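Local coordinates for GGDEF family protein (PDB 5GZS), which probably acts as a diguanylate cyclase of Vibrio cholerae, whose periplasmic portion has two solute-binding-protein-like domains, one of which binds arginine, at residues Glu306-Pro311 against Tyr411-Gly416. Residues are numbered along the deposited sequence; the frame is centred on the assembly and turned at random.
Sequences ESYYHP and YDIAIG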
loop_
_atom_site.group_PDB
_atom_site.type_symbol
_atom_site.label_atom_id
_atom_site.label_comp_id
_atom_site.label_asym_id
_atom_site.label_seq_id
_atom_site.Cartn_x
_atom_site.Cartn_y
_atom_site.Cartn_z
ATOM N N GLU A 306 5.476 -5.065 18.672
ATOM C CA GLU A 306 4.964 -4.532 17.412
ATOM C C GLU A 306 5.001 -5.642 16.392
ATOM O O GLU A 306 5.744 -6.599 16.585
ATOM C CB GLU A 306 5.796 -3.338 16.922
ATOM C CG GLU A 306 5.582 -2.035 17.709
ATOM C CD GLU A 306 6.483 -0.914 17.218
ATOM O OE1 GLU A 306 7.136 -1.116 16.164
ATOM O OE2 GLU A 306 6.548 0.155 17.880
ATOM N N SER A 307 4.211 -5.527 15.320
ATOM C CA SER A 307 4.174 -6.557 14.270
ATOM C C SER A 307 5.515 -6.666 13.555
ATOM O O SER A 307 6.277 -5.720 13.552
ATOM C CB SER A 307 3.079 -6.259 13.252
ATOM O OG SER A 307 1.914 -5.791 13.902
ATOM N N TYR A 308 5.806 -7.819 12.956
ATOM C CA TYR A 308 7.036 -7.971 12.177
ATOM C C TYR A 308 6.765 -8.655 10.847
ATOM O O TYR A 308 7.674 -8.866 10.044
ATOM C CB TYR A 308 8.097 -8.750 12.964
ATOM C CG TYR A 308 7.746 -10.180 13.328
ATOM C CD1 TYR A 308 8.043 -11.232 12.464
ATOM C CD2 TYR A 308 7.137 -10.482 14.538
ATOM C CE1 TYR A 308 7.730 -12.541 12.791
ATOM C CE2 TYR A 308 6.824 -11.793 14.879
ATOM C CZ TYR A 308 7.122 -12.814 13.998
ATOM O OH TYR A 308 6.813 -14.114 14.332
ATOM N N TYR A 309 5.508 -9.013 10.628
ATOM C CA TYR A 309 5.098 -9.600 9.365
ATOM C C TYR A 309 3.612 -9.339 9.156
ATOM O O TYR A 309 2.857 -9.167 10.127
ATOM C CB TYR A 309 5.396 -11.102 9.322
ATOM C CG TYR A 309 5.040 -11.716 8.000
ATOM C CD1 TYR A 309 5.810 -11.481 6.878
ATOM C CD2 TYR A 309 3.908 -12.504 7.867
ATOM C CE1 TYR A 309 5.465 -12.027 5.650
ATOM C CE2 TYR A 309 3.556 -13.056 6.652
ATOM C CZ TYR A 309 4.334 -12.813 5.549
ATOM O OH TYR A 309 3.971 -13.365 4.344
ATOM N N HIS A 310 3.190 -9.285 7.895
ATOM C CA HIS A 310 1.779 -9.032 7.612
ATOM C C HIS A 310 1.215 -9.978 6.578
ATOM O O HIS A 310 1.230 -9.679 5.383
ATOM C CB HIS A 310 1.593 -7.605 7.162
ATOM C CG HIS A 310 2.224 -6.623 8.081
ATOM N ND1 HIS A 310 1.539 -6.035 9.124
ATOM C CD2 HIS A 310 3.490 -6.139 8.133
ATOM C CE1 HIS A 310 2.350 -5.211 9.766
ATOM N NE2 HIS A 310 3.537 -5.256 9.184
ATOM N N PRO A 311 0.702 -11.120 7.053
ATOM C CA PRO A 311 0.181 -12.200 6.219
ATOM C C PRO A 311 -0.977 -11.748 5.380
ATOM O O PRO A 311 -1.728 -10.848 5.785
ATOM C CB PRO A 311 -0.273 -13.245 7.238
ATOM C CG PRO A 311 0.438 -12.889 8.502
ATOM C CD PRO A 311 0.566 -11.426 8.486
ATOM N N TYR A 411 -3.340 -8.975 7.867
ATOM C CA TYR A 411 -3.299 -8.910 9.328
ATOM C C TYR A 411 -1.867 -8.911 9.883
ATOM O O TYR A 411 -0.889 -8.783 9.138
ATOM C CB TYR A 411 -4.126 -10.055 9.939
ATOM C CG TYR A 411 -3.676 -11.469 9.628
ATOM C CD1 TYR A 411 -3.986 -12.064 8.415
ATOM C CD2 TYR A 411 -2.971 -12.226 10.562
ATOM C CE1 TYR A 411 -3.588 -13.366 8.132
ATOM C CE2 TYR A 411 -2.570 -13.525 10.278
ATOM C CZ TYR A 411 -2.888 -14.087 9.065
ATOM O OH TYR A 411 -2.500 -15.368 8.765
ATOM N N ASP A 412 -1.744 -9.043 11.198
ATOM C CA ASP A 412 -0.460 -8.829 11.861
ATOM C C ASP A 412 0.096 -10.035 12.599
ATOM O O ASP A 412 -0.619 -10.771 13.264
ATOM C CB ASP A 412 -0.585 -7.662 12.838
ATOM C CG ASP A 412 -0.797 -6.338 12.128
ATOM O OD1 ASP A 412 0.015 -6.012 11.236
ATOM O OD2 ASP A 412 -1.786 -5.638 12.445
ATOM N N ILE A 413 1.395 -10.226 12.486
ATOM C CA ILE A 413 2.063 -11.232 13.278
ATOM C C ILE A 413 3.019 -10.504 14.233
ATOM O O ILE A 413 3.754 -9.600 13.817
ATOM C CB ILE A 413 2.787 -12.238 12.369
ATOM C CG1 ILE A 413 1.788 -13.257 11.830
ATOM C CG2 ILE A 413 3.892 -12.965 13.092
ATOM C CD1 ILE A 413 2.443 -14.338 10.994
ATOM N N ALA A 414 2.961 -10.871 15.519
ATOM C CA ALA A 414 3.834 -10.318 16.562
ATOM C C ALA A 414 4.431 -11.413 17.409
ATOM O O ALA A 414 4.092 -12.592 17.247
ATOM C CB ALA A 414 3.074 -9.362 17.453
ATOM N N ILE A 415 5.318 -11.008 18.318
ATOM C CA ILE A 415 5.775 -11.869 19.406
ATOM C C ILE A 415 4.886 -11.633 20.608
ATOM O O ILE A 415 4.593 -10.478 20.957
ATOM C CB ILE A 415 7.227 -11.584 19.828
ATOM C CG1 ILE A 415 8.174 -11.571 18.631
ATOM C CG2 ILE A 415 7.683 -12.587 20.857
ATOM C CD1 ILE A 415 9.586 -11.227 19.033
ATOM N N GLY A 416 4.466 -12.720 21.251
ATOM C CA GLY A 416 3.639 -12.650 22.450
ATOM C C GLY A 416 4.502 -12.909 23.656
ATOM O O GLY A 416 5.441 -13.708 23.579
#
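The paired linking segments (the hinge) between the two lobes of a periplasmic solute-binding-type domain are probably what Tyr-308 to Pro-311 and Tyr-411 to Ile-415 represent, since each runs from one five-stranded sheet to the other. Three backbone hydrogen bonds join them: Tyr-308 N to Ile-413 O (2.9 Å), Ile-413 N to Tyr-309 O (3.0 Å) and Tyr-411 N to Pro-311 O (3.2 Å). Ile-413 thus uses both its N-H and its carbonyl, and its side chain is shared as well. CG2, anti to the backbone N, meets Tyr-308 CZ at 3.4 Å, while CD1 reaches Pro-311 CG (3.5 Å) and the ring edge of Tyr-309. The Tyr-308 ring also brings its edge to the peptide between Ala-414 and Ile-415. At the other end Pro-311 lies over one face of Tyr-411 in a CH-pi contact, CB standing 3.7 Å from the ring centroid; with CG between the backbone N and the carbonyl carbon (chi1 62°), the phenol ring turns that face to the proline. On the more exposed side His-310 lies beside Asp-412, where a weak ND1 to OD1 bond is doubtful. The hydroxyl of Tyr-308 is held by Ser-249 of helix 248-259, and its ring packs against that helix, strand 288-292 and Ile-434 of helix 421-435. Beyond Pro-311 the chain enters strand 312-318, whereas Ala-414 hydrogen-bonds through its backbone to Ile-292 of strand 288-292 in the other sheet.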